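Local coordinates for protein SusD homolog (Bacteroides thetaiotaomicron VPI-5482, PDB 3FDH) that probably binds glycans at the bacterial surface as a SusD/RagB-family lipoprotein and passes them to a partner outer-membrane transporter, at residues N436-M441 with N447-T452; I49-G54 with A423-S428; T43-Y48 with L462-G467; Y205-I210 with K342-C347. All blocks are in the same frame, centred on the assembly; numbering follows the deposited sequence. Where two conformers were deposited one is given.

All four contacts belong to the SusD-like fold and join parts of a mostly helical chain. Interactions 1, 2 and 3 lie close together, their centres about 13 to 14 Å apart, while interaction 4 stands off, its centre about 15 Å from that of interaction 1 and 22 to 23 Å from the other two. Interaction 3 spans the largest loop, from helix 40-48 to the 462-467 loop. Along the chain, interaction 2 falls between its two segments, and interaction 4 between those of interaction 2; interaction 1, a short local closure, follows them. Helix 431-443 is the shared hub: Phe-438, Arg-439 and Arg-440 reach interactions 2, 3 and 4 respectively, so N-terminal, middle and C-terminal parts of the chain meet around it.

Interaction 1 of 4, residues N436-M441 with N447-T452; sequences NDFRRM and NFITLT
The Phe-438 ring takes Ile-449 O at its edge, in its plane, 3.4 Å from CE1, while Leu-451 CD1 approaches the far end of the same ring obliquely, an unusually short 3.3 Å from CZ. Ile-449 CB also lies close to Phe-438 CE1, at 3.8 Å, so the CE1-CZ side of the ring faces Ile-449 and Leu-451. The ring gets there because its CG is anti to the backbone N (chi1 -173°), which swings it out from the helix. The second ring, Phe-448, receives a Met-aromatic contact: SE of Met-441, built as selenomethionine, is 3.6 Å from Phe-448 CD2 and sits obliquely to the ring, with the two side chains at about a right angle. The methyl of Met-441 bends back, and its CE reaches Ile-449 CG1 at 3.9 Å.

The side-chain contacts across the segments are apolar; the one polar atom at the Phe-438 rim is Ile-449 O. Charged groups of the helix are held away from the loop. Arg-440 NH2 bonds Asp-437 OD1 at 2.9 Å in a nearly straight salt bridge, the carboxylate being met from above its plane. Asp-437 has a second base in Lys-420. Phe-438 also meets Phe-460 and Ile-49. The loop 447-452 folds back along helix 431-443, with Phe-448 and Ile-449 leaning on helix 412-423 and Arg-440 touching Met-207 of helix 191-208.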
loop_
_atom_site.group_PDB
_atom_site.type_symbol
_atom_site.label_atom_id
_atom_site.label_comp_id
_atom_site.label_asym_id
_atom_site.label_seq_id
_atom_site.Cartn_x
_atom_site.Cartn_y
_atom_site.Cartn_z
ATOM N N ASN A 436 -0.396 -7.326 -1.653
ATOM C CA ASN A 436 -1.444 -7.802 -2.554
ATOM C C ASN A 436 -0.804 -8.349 -3.819
ATOM O O ASN A 436 -1.122 -9.440 -4.240
ATOM C CB ASN A 436 -2.434 -6.715 -2.934
ATOM C CG ASN A 436 -3.281 -6.263 -1.773
ATOM O OD1 ASN A 436 -3.649 -7.084 -0.914
ATOM N ND2 ASN A 436 -3.592 -4.948 -1.726
ATOM N N ASP A 437 0.110 -7.591 -4.431
ATOM C CA ASP A 437 0.740 -8.058 -5.660
ATOM C C ASP A 437 1.465 -9.374 -5.439
ATOM O O ASP A 437 1.445 -10.283 -6.266
ATOM C CB ASP A 437 1.777 -7.060 -6.185
ATOM C CG ASP A 437 1.161 -5.822 -6.920
ATOM O OD1 ASP A 437 0.201 -5.969 -7.705
ATOM O OD2 ASP A 437 1.740 -4.718 -6.809
ATOM N N PHE A 438 2.049 -9.524 -4.254
ATOM C CA PHE A 438 2.898 -10.698 -3.984
ATOM C C PHE A 438 2.032 -11.916 -3.929
ATOM O O PHE A 438 2.324 -12.975 -4.506
ATOM C CB PHE A 438 3.667 -10.567 -2.629
ATOM C CG PHE A 438 4.654 -11.674 -2.419
ATOM C CD1 PHE A 438 5.913 -11.618 -2.959
ATOM C CD2 PHE A 438 4.291 -12.801 -1.763
ATOM C CE1 PHE A 438 6.779 -12.665 -2.823
ATOM C CE2 PHE A 438 5.150 -13.837 -1.606
ATOM C CZ PHE A 438 6.402 -13.783 -2.139
ATOM N N ARG A 439 0.939 -11.753 -3.226
ATOM C CA ARG A 439 0.008 -12.843 -3.053
ATOM C C ARG A 439 -0.732 -13.155 -4.366
ATOM O O ARG A 439 -1.093 -14.293 -4.658
ATOM C CB ARG A 439 -1.002 -12.540 -1.943
ATOM C CG ARG A 439 -0.399 -12.520 -0.566
ATOM C CD ARG A 439 -1.519 -12.270 0.447
ATOM N NE ARG A 439 -2.068 -10.928 0.317
ATOM C CZ ARG A 439 -3.242 -10.542 0.767
ATOM N NH1 ARG A 439 -4.030 -11.425 1.317
ATOM N NH2 ARG A 439 -3.638 -9.314 0.579
ATOM N N ARG A 440 -0.916 -12.140 -5.183
ATOM C CA ARG A 440 -1.603 -12.350 -6.462
ATOM C C ARG A 440 -0.672 -13.188 -7.308
ATOM O O ARG A 440 -1.125 -14.131 -7.965
ATOM C CB ARG A 440 -1.971 -11.039 -7.137
ATOM C CG ARG A 440 -2.473 -11.197 -8.551
ATOM C CD ARG A 440 -3.030 -9.912 -9.106
ATOM N NE ARG A 440 -2.081 -8.820 -9.123
ATOM C CZ ARG A 440 -1.261 -8.564 -10.151
ATOM N NH1 ARG A 440 -1.249 -9.353 -11.225
ATOM N NH2 ARG A 440 -0.426 -7.561 -10.064
HETATM N N MSE A 441 0.616 -12.834 -7.312
HETATM C CA MSE A 441 1.645 -13.625 -8.046
HETATM C C MSE A 441 1.660 -15.075 -7.580
HETATM O O MSE A 441 1.800 -16.006 -8.383
HETATM C CB MSE A 441 3.019 -13.059 -7.902
HETATM C CG MSE A 441 3.137 -12.002 -8.920
HETATM SE SE MSE A 441 4.792 -10.935 -9.077
HETATM C CE MSE A 441 4.636 -9.729 -7.650
ATOM N N ASN A 447 6.915 -16.674 -9.292
ATOM C CA ASN A 447 7.929 -16.530 -8.245
ATOM C C ASN A 447 8.950 -15.492 -8.700
ATOM O O ASN A 447 10.074 -15.864 -9.021
ATOM C CB ASN A 447 8.709 -17.861 -8.031
ATOM C CG ASN A 447 7.813 -19.103 -7.748
ATOM O OD1 ASN A 447 6.723 -19.284 -8.303
ATOM N ND2 ASN A 447 8.326 -19.994 -6.908
ATOM N N PHE A 448 8.573 -14.224 -8.750
ATOM C CA PHE A 448 9.463 -13.195 -9.274
ATOM C C PHE A 448 10.192 -12.464 -8.165
ATOM O O PHE A 448 11.349 -12.062 -8.309
ATOM C CB PHE A 448 8.713 -12.177 -10.152
ATOM C CG PHE A 448 7.983 -12.774 -11.347
ATOM C CD1 PHE A 448 8.523 -13.830 -12.064
ATOM C CD2 PHE A 448 6.763 -12.225 -11.787
ATOM C CE1 PHE A 448 7.834 -14.366 -13.184
ATOM C CE2 PHE A 448 6.106 -12.729 -12.891
ATOM C CZ PHE A 448 6.631 -13.816 -13.572
ATOM N N ILE A 449 9.495 -12.342 -7.048
ATOM C CA ILE A 449 10.000 -11.615 -5.872
ATOM C C ILE A 449 10.492 -12.622 -4.855
ATOM O O ILE A 449 9.731 -13.388 -4.313
ATOM C CB ILE A 449 8.923 -10.702 -5.207
ATOM C CG1 ILE A 449 8.286 -9.742 -6.215
ATOM C CG2 ILE A 449 9.492 -9.965 -3.965
ATOM C CD1 ILE A 449 9.240 -8.956 -6.966
ATOM N N THR A 450 11.788 -12.622 -4.615
ATOM C CA THR A 450 12.375 -13.549 -3.643
ATOM C C THR A 450 12.288 -13.035 -2.218
ATOM O O THR A 450 12.668 -11.903 -1.921
ATOM C CB THR A 450 13.875 -13.776 -3.937
ATOM O OG1 THR A 450 14.012 -14.359 -5.236
ATOM C CG2 THR A 450 14.499 -14.732 -2.916
ATOM N N LEU A 451 11.805 -13.898 -1.346
ATOM C CA LEU A 451 11.752 -13.638 0.106
ATOM C C LEU A 451 12.659 -14.623 0.779
ATOM O O LEU A 451 12.692 -15.776 0.391
ATOM C CB LEU A 451 10.326 -13.792 0.646
ATOM C CG LEU A 451 9.335 -12.819 -0.010
ATOM C CD1 LEU A 451 7.986 -13.020 0.689
ATOM C CD2 LEU A 451 9.842 -11.405 0.091
ATOM N N THR A 452 13.388 -14.197 1.798
ATOM C CA THR A 452 14.360 -15.086 2.453
ATOM C C THR A 452 14.000 -15.565 3.861
ATOM O O THR A 452 14.668 -16.415 4.416
ATOM C CB THR A 452 15.760 -14.449 2.433
ATOM O OG1 THR A 452 15.806 -13.297 3.273
ATOM C CG2 THR A 452 16.112 -14.050 1.014
#

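Interaction 2 of 4, residues I49-G54 with A423-S428; sequences IEYEVG and AMWGAS
The main chain of Trp-425, rather than its indole, lies on the ring of Tyr-51: CA of Trp-425 stands 3.6 Å above the plane of that ring, over its centre. Its CB makes a CH-pi contact, 3.8 Å from the ring centroid of Tyr-51, and CD1 of Ile-49 lies over the opposite face, toward the rim. The Tyr-51 ring and the five-membered ring of Trp-425 form an oblique pair, their planes at 38°. A chi1 of 173° turns the indole back toward Glu-52, where NE1 donates to Glu-52 OE2 at 3.3 Å. The oxygen lies close to the indole plane but is approached from well above the carboxylate plane. A water donates both to Glu-52 OE2 (2.7 Å) and to Gly-426 O (2.9 Å), and Ser-320 OG is a further partner, so one buried oxygen is held three ways. The hydroxyl of Tyr-51 is hydrogen-bonded to Tyr-421 O and Thr-434 OG1. Tyr-51 and Glu-52 follow directly on the end of helix 40-48, closed by a Schellman motif: Glu-50, with positive phi, is the C-prime residue, Tyr-51 N bonds Ser-46 O and Glu-50 N bonds Ser-47 O.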
loop_
_atom_site.group_PDB
_atom_site.type_symbol
_atom_site.label_atom_id
_atom_site.label_comp_id
_atom_site.label_asym_id
_atom_site.label_seq_id
_atom_site.Cartn_x
_atom_site.Cartn_y
_atom_site.Cartn_z
ATOM N N ILE A 49 6.639 -8.907 3.291
ATOM C CA ILE A 49 7.270 -8.900 1.951
ATOM C C ILE A 49 8.654 -8.274 1.936
ATOM O O ILE A 49 9.213 -7.887 0.915
ATOM C CB ILE A 49 6.340 -8.425 0.805
ATOM C CG1 ILE A 49 5.609 -7.135 1.128
ATOM C CG2 ILE A 49 5.299 -9.544 0.578
ATOM C CD1 ILE A 49 6.467 -5.957 1.299
ATOM N N GLU A 50 9.169 -8.166 3.153
ATOM C CA GLU A 50 10.580 -7.885 3.389
ATOM C C GLU A 50 11.156 -6.574 2.918
ATOM O O GLU A 50 12.333 -6.477 2.546
ATOM C CB GLU A 50 11.426 -9.084 2.937
ATOM C CG GLU A 50 11.064 -10.394 3.677
ATOM C CD GLU A 50 11.934 -11.578 3.334
ATOM O OE1 GLU A 50 12.933 -11.442 2.610
ATOM O OE2 GLU A 50 11.583 -12.688 3.781
ATOM N N TYR A 51 10.322 -5.550 2.999
ATOM C CA TYR A 51 10.789 -4.151 2.781
ATOM C C TYR A 51 11.567 -3.661 4.017
ATOM O O TYR A 51 12.458 -2.771 3.969
ATOM C CB TYR A 51 9.598 -3.243 2.625
ATOM C CG TYR A 51 9.005 -3.162 1.243
ATOM C CD1 TYR A 51 9.767 -3.485 0.100
ATOM C CD2 TYR A 51 7.703 -2.675 1.057
ATOM C CE1 TYR A 51 9.230 -3.345 -1.184
ATOM C CE2 TYR A 51 7.164 -2.536 -0.203
ATOM C CZ TYR A 51 7.920 -2.828 -1.323
ATOM O OH TYR A 51 7.339 -2.683 -2.571
ATOM N N GLU A 52 11.164 -4.253 5.132
ATOM C CA GLU A 52 11.702 -4.004 6.467
ATOM C C GLU A 52 11.696 -5.244 7.274
ATOM O O GLU A 52 10.971 -6.201 6.961
ATOM C CB GLU A 52 10.912 -2.903 7.222
ATOM C CG GLU A 52 10.740 -1.564 6.480
ATOM C CD GLU A 52 11.983 -0.742 6.239
ATOM O OE1 GLU A 52 13.025 -0.984 6.890
ATOM O OE2 GLU A 52 11.889 0.215 5.419
ATOM N N VAL A 53 12.454 -5.177 8.361
ATOM C CA VAL A 53 12.529 -6.275 9.326
ATOM C C VAL A 53 11.975 -5.829 10.656
ATOM O O VAL A 53 12.312 -4.775 11.186
ATOM C CB VAL A 53 13.983 -6.805 9.495
ATOM C CG1 VAL A 53 14.024 -7.999 10.437
ATOM C CG2 VAL A 53 14.566 -7.203 8.134
ATOM N N GLY A 54 11.037 -6.603 11.188
ATOM C CA GLY A 54 10.517 -6.313 12.519
ATOM C C GLY A 54 11.562 -6.765 13.524
ATOM O O GLY A 54 11.927 -7.939 13.561
ATOM N N ALA A 423 10.138 -0.100 -6.366
ATOM C CA ALA A 423 9.556 1.265 -6.345
ATOM C C ALA A 423 8.638 1.561 -5.174
ATOM O O ALA A 423 8.513 2.676 -4.708
ATOM C CB ALA A 423 8.783 1.537 -7.624
HETATM N N MSE A 424 7.994 0.511 -4.720
HETATM C CA MSE A 424 6.909 0.581 -3.717
HETATM C C MSE A 424 7.373 0.404 -2.255
HETATM O O MSE A 424 6.622 0.456 -1.293
HETATM C CB MSE A 424 5.741 -0.276 -4.193
HETATM C CG MSE A 424 5.115 0.292 -5.395
HETATM SE SE MSE A 424 3.579 -0.589 -6.132
HETATM C CE MSE A 424 2.207 -0.170 -4.808
ATOM N N TRP A 425 8.688 0.366 -2.151
ATOM C CA TRP A 425 9.415 0.444 -0.864
ATOM C C TRP A 425 9.565 1.930 -0.540
ATOM O O TRP A 425 10.030 2.716 -1.344
ATOM C CB TRP A 425 10.813 -0.132 -1.034
ATOM C CG TRP A 425 11.711 0.025 0.121
ATOM C CD1 TRP A 425 11.416 -0.257 1.426
ATOM C CD2 TRP A 425 13.088 0.402 0.097
ATOM N NE1 TRP A 425 12.503 -0.048 2.237
ATOM C CE2 TRP A 425 13.543 0.390 1.445
ATOM C CE3 TRP A 425 13.995 0.767 -0.929
ATOM C CZ2 TRP A 425 14.843 0.689 1.784
ATOM C CZ3 TRP A 425 15.263 1.116 -0.576
ATOM C CH2 TRP A 425 15.696 1.045 0.768
ATOM N N GLY A 426 9.196 2.288 0.661
ATOM C CA GLY A 426 9.272 3.645 1.149
ATOM C C GLY A 426 8.481 3.972 2.398
ATOM O O GLY A 426 8.139 3.072 3.198
ATOM N N ALA A 427 8.177 5.253 2.528
ATOM C CA ALA A 427 7.386 5.828 3.641
ATOM C C ALA A 427 6.005 6.210 3.144
ATOM O O ALA A 427 5.221 6.904 3.828
ATOM C CB ALA A 427 8.126 7.108 4.203
ATOM N N SER A 428 5.699 5.766 1.930
ATOM C CA SER A 428 4.461 6.152 1.218
ATOM C C SER A 428 3.194 5.352 1.516
ATOM O O SER A 428 2.107 5.703 1.032
ATOM C CB SER A 428 4.690 6.184 -0.307
ATOM O OG SER A 428 5.778 7.030 -0.650
HETATM O O HOH W 1 9.686 0.700 3.919
#

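Interaction 3 of 4, residues T43-Y48 with L462-G467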
loop_
_atom_site.group_PDB
_atom_site.type_symbol
_atom_site.label_atom_id
_atom_site.label_comp_id
_atom_site.label_asym_id
_atom_site.label_seq_id
_atom_site.Cartn_x
_atom_site.Cartn_y
_atom_site.Cartn_z
ATOM N N THR A 43 2.379 -1.530 8.077
ATOM C CA THR A 43 3.496 -1.823 8.966
ATOM C C THR A 43 3.887 -3.300 8.907
ATOM O O THR A 43 5.073 -3.662 8.724
ATOM C CB THR A 43 3.187 -1.306 10.391
ATOM O OG1 THR A 43 3.088 0.150 10.299
ATOM C CG2 THR A 43 4.319 -1.737 11.383
ATOM N N TYR A 44 2.878 -4.144 9.040
ATOM C CA TYR A 44 3.086 -5.596 9.022
ATOM C C TYR A 44 3.424 -6.083 7.627
ATOM O O TYR A 44 4.303 -6.929 7.437
ATOM C CB TYR A 44 1.908 -6.335 9.655
ATOM C CG TYR A 44 1.865 -6.237 11.153
ATOM C CD1 TYR A 44 1.539 -5.029 11.800
ATOM C CD2 TYR A 44 2.112 -7.343 11.947
ATOM C CE1 TYR A 44 1.478 -4.952 13.208
ATOM C CE2 TYR A 44 2.075 -7.278 13.357
ATOM C CZ TYR A 44 1.742 -6.087 13.980
ATOM O OH TYR A 44 1.697 -6.066 15.364
ATOM N N ALA A 45 2.733 -5.561 6.626
ATOM C CA ALA A 45 3.067 -5.895 5.241
ATOM C C ALA A 45 4.542 -5.682 4.951
ATOM O O ALA A 45 5.206 -6.466 4.258
ATOM C CB ALA A 45 2.191 -5.069 4.269
ATOM N N SER A 46 5.070 -4.599 5.492
ATOM C CA SER A 46 6.481 -4.252 5.298
ATOM C C SER A 46 7.391 -5.390 5.693
ATOM O O SER A 46 8.372 -5.702 5.018
ATOM C CB SER A 46 6.874 -3.005 6.097
ATOM O OG SER A 46 6.168 -1.859 5.707
ATOM N N SER A 47 7.017 -6.038 6.788
ATOM C CA SER A 47 7.757 -7.185 7.281
ATOM C C SER A 47 7.463 -8.415 6.402
ATOM O O SER A 47 8.342 -9.110 5.947
ATOM C CB SER A 47 7.352 -7.535 8.723
ATOM O OG SER A 47 7.839 -8.801 9.092
ATOM N N TYR A 48 6.196 -8.663 6.124
ATOM C CA TYR A 48 5.858 -9.887 5.403
ATOM C C TYR A 48 6.548 -10.007 4.036
ATOM O O TYR A 48 7.000 -11.099 3.671
ATOM C CB TYR A 48 4.359 -10.096 5.299
ATOM C CG TYR A 48 3.607 -10.151 6.592
ATOM C CD1 TYR A 48 4.212 -10.581 7.760
ATOM C CD2 TYR A 48 2.239 -9.910 6.619
ATOM C CE1 TYR A 48 3.486 -10.702 8.918
ATOM C CE2 TYR A 48 1.518 -10.015 7.776
ATOM C CZ TYR A 48 2.142 -10.444 8.928
ATOM O OH TYR A 48 1.422 -10.602 10.114
ATOM N N LEU A 462 -0.939 -15.682 4.299
ATOM C CA LEU A 462 -1.673 -15.502 3.028
ATOM C C LEU A 462 -2.748 -14.451 3.162
ATOM O O LEU A 462 -3.381 -14.045 2.185
ATOM C CB LEU A 462 -2.336 -16.810 2.620
ATOM C CG LEU A 462 -1.394 -17.990 2.459
ATOM C CD1 LEU A 462 -2.158 -19.261 2.140
ATOM C CD2 LEU A 462 -0.486 -17.741 1.357
ATOM N N ARG A 463 -2.935 -14.038 4.406
ATOM C CA ARG A 463 -3.971 -13.063 4.771
ATOM C C ARG A 463 -3.767 -12.612 6.195
ATOM O O ARG A 463 -2.910 -13.168 6.891
ATOM C CB ARG A 463 -5.356 -13.732 4.671
ATOM C CG ARG A 463 -5.572 -14.896 5.606
ATOM C CD ARG A 463 -6.564 -15.889 4.997
ATOM N NE ARG A 463 -7.928 -15.373 4.919
ATOM C CZ ARG A 463 -8.888 -15.857 4.146
ATOM N NH1 ARG A 463 -8.651 -16.860 3.309
ATOM N NH2 ARG A 463 -10.091 -15.302 4.201
ATOM N N TYR A 464 -4.596 -11.651 6.623
ATOM C CA TYR A 464 -4.586 -11.139 8.008
ATOM C C TYR A 464 -5.729 -11.804 8.770
ATOM O O TYR A 464 -6.815 -12.000 8.204
ATOM C CB TYR A 464 -4.795 -9.646 8.092
ATOM C CG TYR A 464 -3.564 -8.872 7.619
ATOM C CD1 TYR A 464 -2.615 -9.512 6.872
ATOM C CD2 TYR A 464 -3.408 -7.538 7.916
ATOM C CE1 TYR A 464 -1.499 -8.802 6.411
ATOM C CE2 TYR A 464 -2.335 -6.862 7.479
ATOM C CZ TYR A 464 -1.393 -7.477 6.745
ATOM O OH TYR A 464 -0.325 -6.678 6.331
ATOM N N PRO A 465 -5.519 -12.086 10.071
ATOM C CA PRO A 465 -6.615 -12.664 10.821
ATOM C C PRO A 465 -7.734 -11.667 11.160
ATOM O O PRO A 465 -7.504 -10.465 11.364
ATOM C CB PRO A 465 -5.930 -13.133 12.122
ATOM C CG PRO A 465 -4.742 -12.227 12.269
ATOM C CD PRO A 465 -4.269 -12.047 10.867
ATOM N N TYR A 466 -8.942 -12.189 11.212
ATOM C CA TYR A 466 -10.119 -11.381 11.579
ATOM C C TYR A 466 -9.959 -10.777 12.975
ATOM O O TYR A 466 -9.355 -11.375 13.894
ATOM C CB TYR A 466 -11.411 -12.206 11.553
ATOM C CG TYR A 466 -11.767 -12.826 10.203
ATOM C CD1 TYR A 466 -12.191 -12.036 9.144
ATOM C CD2 TYR A 466 -11.677 -14.201 10.001
ATOM C CE1 TYR A 466 -12.500 -12.601 7.890
ATOM C CE2 TYR A 466 -12.005 -14.779 8.758
ATOM C CZ TYR A 466 -12.431 -13.977 7.722
ATOM O OH TYR A 466 -12.736 -14.544 6.511
ATOM N N GLY A 467 -10.561 -9.606 13.139
ATOM C CA GLY A 467 -10.498 -8.867 14.397
ATOM C C GLY A 467 -11.283 -9.554 15.461
ATOM O O GLY A 467 -12.371 -10.060 15.221
HETATM O O HOH W 2 -1.117 -11.897 9.286
#
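This is a buried aromatic contact between helix 40-48, near the start of the chain, and the extended 462-467 segment that leads into helix 468-473. It rests on two tyrosines, Tyr-48 and Tyr-464. CE1 of Tyr-464 comes to the edge of the Tyr-48 ring, in its plane, and lies 3.5 Å from CE2. The ring planes are almost perpendicular, at 87°, with centroids 5.8 Å apart. Tyr-44 O of the same helix lies over one face of the Tyr-48 ring, 3.4 Å above the plane and toward the rim.

Beyond that touch the Tyr-464 side chain runs on to the helix, where its OH lies 3.6 Å from Ala-45 CB. The polar partner of this hydroxyl is Ile-41 O, one turn earlier in the same helix, and the ring of Tyr-464 is stacked with Phe-75. A water bridges the segments at the other end, 3.0 Å from Tyr-48 OH and donating to Arg-463 O at 3.3 Å. The long reach of Tyr-464 thus spans well-separated backbones: the nearest CA pair, Tyr-44 CA to Tyr-464 CA, is 9.5 Å apart. The loop itself is tied down by Arg-463, whose guanidinium pairs with the carboxylate of Arg-499 at the chain end. In this SusD-family protein the contact joins N-terminal helix 40-48 to the loop before helix 468-473, with Gly-467 at the N-cap of that helix.

Interaction 4 of 4, residues Y205-I210 with K342-C347; sequences YTMRLI and KAEALC
Met-207 of helix 191-208 carries this contact, inserting its side chain against Glu-344 and Ala-345 of helix 335-348 in a helix-to-helix packing consistent with the TPR-like framework of the family. In Met-207, built as selenomethionine, a chi1 of -174° sends CG away from the backbone N; the chain then bends at the next two torsions, bringing SE and CE across the Glu-344 side chain at a slant. CG of Met-207 lies 3.6 Å from Glu-344 OE1, and SE lies 3.8 Å from Glu-344 CD.

Glu-344 answers with a fully extended chain, and the methyl lies against its CG and carboxylate alike, with Met-207 CE 3.6 Å from Glu-344 OE1. The acid is buried yet paired, since OE2 makes salt bridges to Arg-348 and to Arg-440 of helix 431-443. These charges would be expected to favour the ionised carboxylate. Met-417 of helix 412-423 also touches Glu-344, and Arg-208, next to Met-207, pairs with Glu-433 and Asp-125, tying the end of helix 191-208 to helices 431-443 and 106-127. Ala-345 supplies the small floor of the contact: its CB lies 4.2 Å from Met-207 CE, and its backbone N is nearer still, at 3.9 Å from that methyl.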
loop_
_atom_site.group_PDB
_atom_site.type_symbol
_atom_site.label_atom_id
_atom_site.label_comp_id
_atom_site.label_asym_id
_atom_site.label_seq_id
_atom_site.Cartn_x
_atom_site.Cartn_y
_atom_site.Cartn_z
ATOM N N TYR A 205 -7.879 -2.747 -9.317
ATOM C CA TYR A 205 -8.811 -3.820 -8.897
ATOM C C TYR A 205 -9.113 -4.812 -10.010
ATOM O O TYR A 205 -9.400 -5.972 -9.752
ATOM C CB TYR A 205 -10.110 -3.267 -8.309
ATOM C CG TYR A 205 -9.902 -2.345 -7.114
ATOM C CD1 TYR A 205 -8.966 -2.633 -6.121
ATOM C CD2 TYR A 205 -10.693 -1.219 -6.949
ATOM C CE1 TYR A 205 -8.799 -1.777 -5.035
ATOM C CE2 TYR A 205 -10.553 -0.372 -5.856
ATOM C CZ TYR A 205 -9.602 -0.634 -4.917
ATOM O OH TYR A 205 -9.481 0.245 -3.860
ATOM N N THR A 206 -9.018 -4.340 -11.251
ATOM C CA THR A 206 -9.180 -5.228 -12.396
ATOM C C THR A 206 -8.009 -6.212 -12.424
ATOM O O THR A 206 -8.184 -7.442 -12.558
ATOM C CB THR A 206 -9.327 -4.454 -13.722
ATOM O OG1 THR A 206 -10.518 -3.644 -13.648
ATOM C CG2 THR A 206 -9.416 -5.431 -14.925
HETATM N N MSE A 207 -6.809 -5.677 -12.269
HETATM C CA MSE A 207 -5.624 -6.543 -12.274
HETATM C C MSE A 207 -5.654 -7.452 -11.054
HETATM O O MSE A 207 -5.222 -8.610 -11.097
HETATM C CB MSE A 207 -4.335 -5.726 -12.316
HETATM C CG MSE A 207 -3.120 -6.617 -12.479
HETATM SE SE MSE A 207 -2.996 -7.379 -14.210
HETATM C CE MSE A 207 -2.358 -5.747 -14.871
ATOM N N ARG A 208 -6.209 -6.948 -9.956
ATOM C CA ARG A 208 -6.251 -7.756 -8.713
ATOM C C ARG A 208 -6.923 -9.099 -8.899
ATOM O O ARG A 208 -6.503 -10.124 -8.335
ATOM C CB ARG A 208 -6.994 -7.010 -7.611
ATOM C CG ARG A 208 -7.039 -7.813 -6.309
ATOM C CD ARG A 208 -5.822 -7.526 -5.437
ATOM N NE ARG A 208 -6.045 -6.266 -4.725
ATOM C CZ ARG A 208 -5.334 -5.152 -4.855
ATOM N NH1 ARG A 208 -4.256 -5.107 -5.606
ATOM N NH2 ARG A 208 -5.659 -4.091 -4.143
ATOM N N LEU A 209 -7.983 -9.098 -9.714
ATOM C CA LEU A 209 -8.847 -10.291 -9.854
ATOM C C LEU A 209 -8.564 -11.145 -11.083
ATOM O O LEU A 209 -9.321 -12.030 -11.434
ATOM C CB LEU A 209 -10.302 -9.886 -9.906
ATOM C CG LEU A 209 -10.879 -9.014 -8.799
ATOM C CD1 LEU A 209 -12.397 -8.983 -8.954
ATOM C CD2 LEU A 209 -10.494 -9.470 -7.421
ATOM N N ILE A 210 -7.460 -10.851 -11.713
ATOM C CA ILE A 210 -7.097 -11.470 -13.000
ATOM C C ILE A 210 -7.081 -12.990 -12.976
ATOM O O ILE A 210 -7.468 -13.631 -13.934
ATOM C CB ILE A 210 -5.739 -10.927 -13.533
ATOM C CG1 ILE A 210 -5.611 -11.196 -15.039
ATOM C CG2 ILE A 210 -4.549 -11.498 -12.728
ATOM C CD1 ILE A 210 -6.660 -10.483 -15.875
ATOM N N LYS A 342 0.187 -0.443 -15.955
ATOM C CA LYS A 342 0.177 -0.276 -17.426
ATOM C C LYS A 342 1.210 -1.216 -18.064
ATOM O O LYS A 342 0.947 -1.933 -19.020
ATOM C CB LYS A 342 0.554 1.139 -17.778
ATOM C CG LYS A 342 0.459 1.467 -19.293
ATOM C CD LYS A 342 0.690 2.930 -19.582
ATOM C CE LYS A 342 0.689 3.176 -21.072
ATOM N NZ LYS A 342 0.826 4.624 -21.451
ATOM N N ALA A 343 2.397 -1.189 -17.494
ATOM C CA ALA A 343 3.503 -2.068 -17.928
ATOM C C ALA A 343 3.145 -3.555 -17.763
ATOM O O ALA A 343 3.402 -4.376 -18.655
ATOM C CB ALA A 343 4.814 -1.718 -17.159
ATOM N N GLU A 344 2.550 -3.898 -16.640
ATOM C CA GLU A 344 2.195 -5.293 -16.382
ATOM C C GLU A 344 1.145 -5.757 -17.420
ATOM O O GLU A 344 1.171 -6.879 -17.960
ATOM C CB GLU A 344 1.626 -5.501 -14.989
ATOM C CG GLU A 344 1.267 -6.946 -14.776
ATOM C CD GLU A 344 0.695 -7.240 -13.456
ATOM O OE1 GLU A 344 0.490 -6.262 -12.657
ATOM O OE2 GLU A 344 0.535 -8.474 -13.206
ATOM N N ALA A 345 0.195 -4.874 -17.676
ATOM C CA ALA A 345 -0.858 -5.194 -18.651
ATOM C C ALA A 345 -0.259 -5.445 -20.027
ATOM O O ALA A 345 -0.603 -6.410 -20.707
ATOM C CB ALA A 345 -1.938 -4.072 -18.703
ATOM N N LEU A 346 0.664 -4.593 -20.440
ATOM C CA LEU A 346 1.308 -4.761 -21.758
ATOM C C LEU A 346 2.116 -6.045 -21.813
ATOM O O LEU A 346 2.013 -6.829 -22.757
ATOM C CB LEU A 346 2.174 -3.541 -22.120
ATOM C CG LEU A 346 1.378 -2.258 -22.450
ATOM C CD1 LEU A 346 2.216 -1.048 -22.187
ATOM C CD2 LEU A 346 0.796 -2.252 -23.857
ATOM N N CYS A 347 2.873 -6.304 -20.765
ATOM C CA CYS A 347 3.650 -7.543 -20.706
ATOM C C CYS A 347 2.740 -8.734 -20.894
ATOM O O CYS A 347 2.955 -9.594 -21.716
ATOM C CB CYS A 347 4.349 -7.683 -19.356
ATOM S SG CYS A 347 5.808 -6.612 -19.157
#